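PA0821 (Pseudomonas aeruginosa, PDB 7DRG) probably serves as the immunity protein (antitoxin) that protects its producer against a type VI secretion effector carrying a VRR-NUC nuclease domain. Local coordinates at residues B[125-130]-B[144-149]; B[41-46]-B[211-216]. One frame throughout, in Å; residues are numbered along the deposited sequence.

Contact 1 (B[125-130]-B[144-149]); sequences WLFDIY and SVLEFS
Leu-126 to Tyr-130 and Ser-144 to Ser-149 form an antiparallel ladder of neighbouring sheet strands, their directions 175° apart. Three hydrogen-bonded pairs, Leu-126 with Ser-149, Asp-128 with Glu-147 and Tyr-130 with Val-145, each exchange two backbone bonds. The shortest runs from Asp-128 N to Glu-147 O at 2.7 Å and meets the oxygen almost end-on. Leu-126 N to Ser-149 O is longer, 3.2 Å, and comes from above the carbonyl plane; its return bond is not lengthened.

The non-hydrogen-bonded pairs send apolar groups to one face. Leu-146 has CG anti to the backbone N (chi1 171°), which carries CD1 across to the Phe-127 ring, 3.8 Å from its centroid, in a CH-pi contact 18° off the normal. Leu-146 CD1 also lies 3.9 Å from Ile-129 CG1. Helices 52-69 and 161-173 cover this face, touching it through Cys-61 and Phe-169.

Leu-126 and Val-145 share the other face with Asp-128 and Glu-147. A water donates to Asp-128 OD2 and Glu-147 OE2, 2.8 Å from each. Asp-128 OD2 and Glu-147 OE2 stay 4.8 Å apart, and the shared donor probably eases their like charge. Glu-147 OE1 is hydrogen-bonded to Thr-43 OG1 of strand 34-46.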
loop_
_atom_site.group_PDB
_atom_site.type_symbol
_atom_site.label_atom_id
_atom_site.label_comp_id
_atom_site.label_asym_id
_atom_site.label_seq_id
_atom_site.Cartn_x
_atom_site.Cartn_y
_atom_site.Cartn_z
ATOM N N TRP B 125 9.991 -16.814 14.750
ATOM C CA TRP B 125 10.302 -16.988 16.162
ATOM C C TRP B 125 11.351 -15.955 16.549
ATOM O O TRP B 125 12.360 -15.808 15.851
ATOM C CB TRP B 125 10.847 -18.388 16.452
ATOM C CG TRP B 125 9.901 -19.532 16.210
ATOM C CD1 TRP B 125 9.765 -20.254 15.066
ATOM C CD2 TRP B 125 9.004 -20.119 17.166
ATOM N NE1 TRP B 125 8.825 -21.244 15.239
ATOM C CE2 TRP B 125 8.343 -21.181 16.519
ATOM C CE3 TRP B 125 8.689 -19.841 18.497
ATOM C CZ2 TRP B 125 7.383 -21.965 17.157
ATOM C CZ3 TRP B 125 7.737 -20.624 19.135
ATOM C CH2 TRP B 125 7.098 -21.675 18.461
ATOM N N LEU B 126 11.115 -15.248 17.649
ATOM C CA LEU B 126 11.995 -14.164 18.068
ATOM C C LEU B 126 12.017 -14.082 19.586
ATOM O O LEU B 126 10.979 -14.239 20.234
ATOM C CB LEU B 126 11.525 -12.822 17.499
ATOM C CG LEU B 126 12.230 -11.572 18.030
ATOM C CD1 LEU B 126 13.565 -11.417 17.336
ATOM C CD2 LEU B 126 11.360 -10.328 17.859
ATOM N N PHE B 127 13.199 -13.831 20.150
ATOM C CA PHE B 127 13.309 -13.434 21.552
ATOM C C PHE B 127 14.436 -12.416 21.609
ATOM O O PHE B 127 15.590 -12.769 21.372
ATOM C CB PHE B 127 13.590 -14.637 22.457
ATOM C CG PHE B 127 13.476 -14.342 23.930
ATOM C CD1 PHE B 127 14.576 -13.891 24.652
ATOM C CD2 PHE B 127 12.280 -14.549 24.607
ATOM C CE1 PHE B 127 14.487 -13.643 26.015
ATOM C CE2 PHE B 127 12.195 -14.307 25.987
ATOM C CZ PHE B 127 13.281 -13.846 26.676
ATOM N N ASP B 128 14.101 -11.163 21.908
ATOM C CA ASP B 128 15.030 -10.048 21.744
ATOM C C ASP B 128 15.059 -9.229 23.027
ATOM O O ASP B 128 14.045 -8.630 23.398
ATOM C CB ASP B 128 14.587 -9.186 20.554
ATOM C CG ASP B 128 15.562 -8.078 20.206
ATOM O OD1 ASP B 128 16.507 -7.801 20.968
ATOM O OD2 ASP B 128 15.368 -7.473 19.133
ATOM N N ILE B 129 16.220 -9.178 23.688
ATOM C CA ILE B 129 16.417 -8.368 24.885
ATOM C C ILE B 129 17.283 -7.174 24.531
ATOM O O ILE B 129 18.360 -7.334 23.948
ATOM C CB ILE B 129 17.082 -9.163 26.020
ATOM C CG1 ILE B 129 16.205 -10.335 26.449
ATOM C CG2 ILE B 129 17.369 -8.240 27.208
ATOM C CD1 ILE B 129 16.972 -11.334 27.308
ATOM N N TYR B 130 16.825 -5.983 24.904
ATOM C CA TYR B 130 17.605 -4.755 24.758
ATOM C C TYR B 130 17.603 -4.074 26.123
ATOM O O TYR B 130 16.593 -3.496 26.530
ATOM C CB TYR B 130 17.016 -3.875 23.660
ATOM C CG TYR B 130 17.701 -2.543 23.470
ATOM C CD1 TYR B 130 18.793 -2.423 22.635
ATOM C CD2 TYR B 130 17.220 -1.403 24.097
ATOM C CE1 TYR B 130 19.412 -1.206 22.446
ATOM C CE2 TYR B 130 17.828 -0.184 23.915
ATOM C CZ TYR B 130 18.926 -0.095 23.091
ATOM O OH TYR B 130 19.548 1.118 22.898
ATOM N N SER B 144 14.119 -0.365 29.085
ATOM C CA SER B 144 14.565 -1.511 28.308
ATOM C C SER B 144 13.370 -2.175 27.621
ATOM O O SER B 144 12.208 -1.844 27.875
ATOM C CB SER B 144 15.307 -2.503 29.207
ATOM O OG SER B 144 16.468 -1.893 29.771
ATOM N N VAL B 145 13.662 -3.115 26.724
ATOM C CA VAL B 145 12.629 -3.720 25.885
ATOM C C VAL B 145 12.869 -5.217 25.778
ATOM O O VAL B 145 13.997 -5.655 25.540
ATOM C CB VAL B 145 12.597 -3.098 24.472
ATOM C CG1 VAL B 145 11.611 -3.854 23.584
ATOM C CG2 VAL B 145 12.245 -1.616 24.531
ATOM N N LEU B 146 11.804 -5.998 25.942
ATOM C CA LEU B 146 11.780 -7.403 25.556
ATOM C C LEU B 146 10.744 -7.565 24.457
ATOM O O LEU B 146 9.587 -7.175 24.639
ATOM C CB LEU B 146 11.416 -8.312 26.736
ATOM C CG LEU B 146 11.144 -9.776 26.383
ATOM C CD1 LEU B 146 12.370 -10.443 25.771
ATOM C CD2 LEU B 146 10.699 -10.557 27.612
ATOM N N GLU B 147 11.149 -8.147 23.332
ATOM C CA GLU B 147 10.226 -8.479 22.253
ATOM C C GLU B 147 10.349 -9.957 21.941
ATOM O O GLU B 147 11.452 -10.507 21.929
ATOM C CB GLU B 147 10.508 -7.686 20.972
ATOM C CG GLU B 147 10.242 -6.213 21.052
ATOM C CD GLU B 147 10.042 -5.615 19.673
ATOM O OE1 GLU B 147 8.912 -5.190 19.380
ATOM O OE2 GLU B 147 11.010 -5.593 18.872
ATOM N N PHE B 148 9.220 -10.602 21.675
ATOM C CA PHE B 148 9.263 -12.020 21.368
ATOM C C PHE B 148 8.091 -12.353 20.466
ATOM O O PHE B 148 7.088 -11.638 20.433
ATOM C CB PHE B 148 9.247 -12.873 22.647
ATOM C CG PHE B 148 7.935 -12.860 23.362
ATOM C CD1 PHE B 148 7.550 -11.762 24.104
ATOM C CD2 PHE B 148 7.075 -13.944 23.271
ATOM C CE1 PHE B 148 6.321 -11.750 24.764
ATOM C CE2 PHE B 148 5.845 -13.940 23.923
ATOM C CZ PHE B 148 5.474 -12.834 24.670
ATOM N N SER B 149 8.229 -13.433 19.705
ATOM C CA SER B 149 7.180 -13.732 18.749
ATOM C C SER B 149 7.118 -15.220 18.458
ATOM O O SER B 149 8.099 -15.949 18.614
ATOM C CB SER B 149 7.388 -12.963 17.437
ATOM O OG SER B 149 8.484 -13.499 16.709
HETATM O O HOH W 1 12.977 -7.222 17.711
#

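Contact 2 (B[41-46]-B[211-216]); sequences RGTLYF and GTACLL
Ala-213, the first residue of the short helix 213-216, presses its methyl between Thr-43 and Tyr-45 of strand 34-46, and the helix packs on the strand mainly through this one group. The apolar contacts converge on it. Ala-213 CB lies 3.5 Å from Thr-43 CG2, methyl against methyl. Thr-43 has this methyl anti to its own nitrogen (chi1 of OG1 -58°), which leaves OG1 beside the backbone N, bonded to Glu-147. Tyr-45 leaves the strand with CG beside the backbone N (chi1 -58°) and brings the CE2, CZ and OH end of its phenol against Ala-213. Tyr-45 CZ comes within 3.6 Å of Ala-213 CB.

Carbon also packs against oxygen in van der Waals contact. Tyr-45 OH is 3.2 Å from Ala-213 CB, a snug fit. Leu-216, one turn on, touches more loosely, its CD1 4.1 Å from Tyr-45 OH.

No hydrogen bond joins the two segments; the polar ends bond elsewhere. Tyr-45 OH bonds to the hydroxyl of Tyr-179. Arg-41 brings NH2 to 3.7 Å from Gly-211 O, a polar approach without a bond, while its NH1 is held by Asn-185 OD1. Long, weak ion pairs link Arg-41 NH2 to Asp-209 and NE to Glu-147. Within 211-216 the helical turn is closed by Leu-216 N to Thr-212 O at 3.2 Å; Thr-212 occupies the N-cap position but makes no side-chain cap.

Around this contact, strand 34-46 is flanked by strand 144-151, whose Val-145 also touches Ala-213, and by strand 177-180, whose Tyr-179 packs on Thr-43. Leu-44 points away from the helix and touches Phe-166 and Phe-169 of helix 161-173.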
loop_
_atom_site.group_PDB
_atom_site.type_symbol
_atom_site.label_atom_id
_atom_site.label_comp_id
_atom_site.label_asym_id
_atom_site.label_seq_id
_atom_site.Cartn_x
_atom_site.Cartn_y
_atom_site.Cartn_z
ATOM N N ARG B 41 3.666 -11.027 17.682
ATOM C CA ARG B 41 4.776 -10.461 18.435
ATOM C C ARG B 41 4.272 -9.715 19.660
ATOM O O ARG B 41 3.252 -9.017 19.601
ATOM C CB ARG B 41 5.600 -9.509 17.563
ATOM C CG ARG B 41 6.900 -9.030 18.206
ATOM C CD ARG B 41 7.757 -8.271 17.177
ATOM N NE ARG B 41 7.231 -6.941 16.874
ATOM C CZ ARG B 41 7.662 -6.216 15.840
ATOM N NH1 ARG B 41 8.582 -6.722 15.037
ATOM N NH2 ARG B 41 7.179 -5.005 15.612
ATOM N N GLY B 42 4.999 -9.864 20.762
ATOM C CA GLY B 42 4.737 -9.109 21.976
ATOM C C GLY B 42 5.919 -8.219 22.299
ATOM O O GLY B 42 7.071 -8.608 22.094
ATOM N N THR B 43 5.622 -7.021 22.797
ATOM C CA THR B 43 6.617 -6.002 23.113
ATOM C C THR B 43 6.364 -5.494 24.524
ATOM O O THR B 43 5.249 -5.059 24.835
ATOM C CB THR B 43 6.522 -4.844 22.121
ATOM O OG1 THR B 43 6.717 -5.333 20.788
ATOM C CG2 THR B 43 7.543 -3.774 22.437
ATOM N N LEU B 44 7.388 -5.557 25.378
ATOM C CA LEU B 44 7.278 -5.136 26.771
ATOM C C LEU B 44 8.385 -4.134 27.064
ATOM O O LEU B 44 9.562 -4.435 26.852
ATOM C CB LEU B 44 7.379 -6.335 27.722
ATOM C CG LEU B 44 6.297 -7.409 27.601
ATOM C CD1 LEU B 44 6.607 -8.571 28.528
ATOM C CD2 LEU B 44 4.943 -6.823 27.927
ATOM N N TYR B 45 8.005 -2.946 27.528
ATOM C CA TYR B 45 8.955 -1.925 27.957
ATOM C C TYR B 45 9.056 -1.979 29.478
ATOM O O TYR B 45 8.042 -1.821 30.163
ATOM C CB TYR B 45 8.506 -0.534 27.508
ATOM C CG TYR B 45 8.300 -0.328 26.013
ATOM C CD1 TYR B 45 7.126 -0.737 25.388
ATOM C CD2 TYR B 45 9.259 0.336 25.247
ATOM C CE1 TYR B 45 6.916 -0.511 24.026
ATOM C CE2 TYR B 45 9.063 0.560 23.894
ATOM C CZ TYR B 45 7.893 0.134 23.294
ATOM O OH TYR B 45 7.704 0.371 21.946
ATOM N N PHE B 46 10.267 -2.175 30.009
ATOM C CA PHE B 46 10.420 -2.430 31.439
ATOM C C PHE B 46 11.695 -1.771 31.943
ATOM O O PHE B 46 12.568 -1.388 31.164
ATOM C CB PHE B 46 10.443 -3.935 31.747
ATOM C CG PHE B 46 11.655 -4.645 31.203
ATOM C CD1 PHE B 46 11.712 -5.028 29.871
ATOM C CD2 PHE B 46 12.738 -4.934 32.019
ATOM C CE1 PHE B 46 12.831 -5.669 29.362
ATOM C CE2 PHE B 46 13.856 -5.582 31.516
ATOM C CZ PHE B 46 13.900 -5.952 30.182
ATOM N N GLY B 211 7.283 -0.555 13.679
ATOM C CA GLY B 211 8.396 0.175 14.258
ATOM C C GLY B 211 9.301 -0.716 15.095
ATOM O O GLY B 211 9.135 -1.934 15.176
ATOM N N THR B 212 10.288 -0.065 15.711
ATOM C CA THR B 212 11.353 -0.732 16.459
ATOM C C THR B 212 11.334 -0.209 17.893
ATOM O O THR B 212 11.786 0.909 18.158
ATOM C CB THR B 212 12.705 -0.491 15.794
ATOM O OG1 THR B 212 12.639 -0.921 14.430
ATOM C CG2 THR B 212 13.783 -1.276 16.507
ATOM N N ALA B 213 10.824 -1.024 18.820
ATOM C CA ALA B 213 10.612 -0.556 20.185
ATOM C C ALA B 213 11.911 -0.102 20.840
ATOM O O ALA B 213 11.924 0.886 21.585
ATOM C CB ALA B 213 9.955 -1.656 21.015
ATOM N N CYS B 214 13.017 -0.799 20.577
ATOM C CA CYS B 214 14.258 -0.415 21.244
ATOM C C CYS B 214 14.787 0.932 20.760
ATOM O O CYS B 214 15.541 1.581 21.494
ATOM C CB CYS B 214 15.316 -1.508 21.076
ATOM S SG CYS B 214 15.897 -1.782 19.408
ATOM N N LEU B 215 14.409 1.375 19.556
ATOM C CA LEU B 215 14.748 2.728 19.119
ATOM C C LEU B 215 13.804 3.766 19.711
ATOM O O LEU B 215 14.209 4.914 19.923
ATOM C CB LEU B 215 14.708 2.841 17.592
ATOM C CG LEU B 215 15.587 1.932 16.735
ATOM C CD1 LEU B 215 15.564 2.398 15.281
ATOM C CD2 LEU B 215 17.002 1.887 17.272
ATOM N N LEU B 216 12.549 3.390 19.967
ATOM C CA LEU B 216 11.579 4.320 20.533
ATOM C C LEU B 216 11.801 4.551 22.022
ATOM O O LEU B 216 11.536 5.654 22.522
ATOM C CB LEU B 216 10.156 3.789 20.306
ATOM C CG LEU B 216 9.671 3.632 18.860
ATOM C CD1 LEU B 216 8.326 2.917 18.804
ATOM C CD2 LEU B 216 9.582 4.997 18.186
#

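Overall arrangement
Strands 144-151 and 34-46 are neighbours, and helix 213-216 packs on one face of them, which brings the two contacts together. Their centres are about 8 Å apart, and strands 126-131, 144-151 and 34-46 stand side by side in that order, with 144-151 in the middle. Along the sequence 41-46 comes first, then both strands of contact 1, and finally 211-216, so the long connection spanned by contact 2 encloses an antiparallel pairing across a helical connection (134-139). Helix 213-216 lies on the face bearing Tyr-130, Val-145 and Glu-147, where Cys-214 CB packs 3.5 Å from Tyr-130 CG. Both contacts are buried, near the centre of this probable immunity protein's chain.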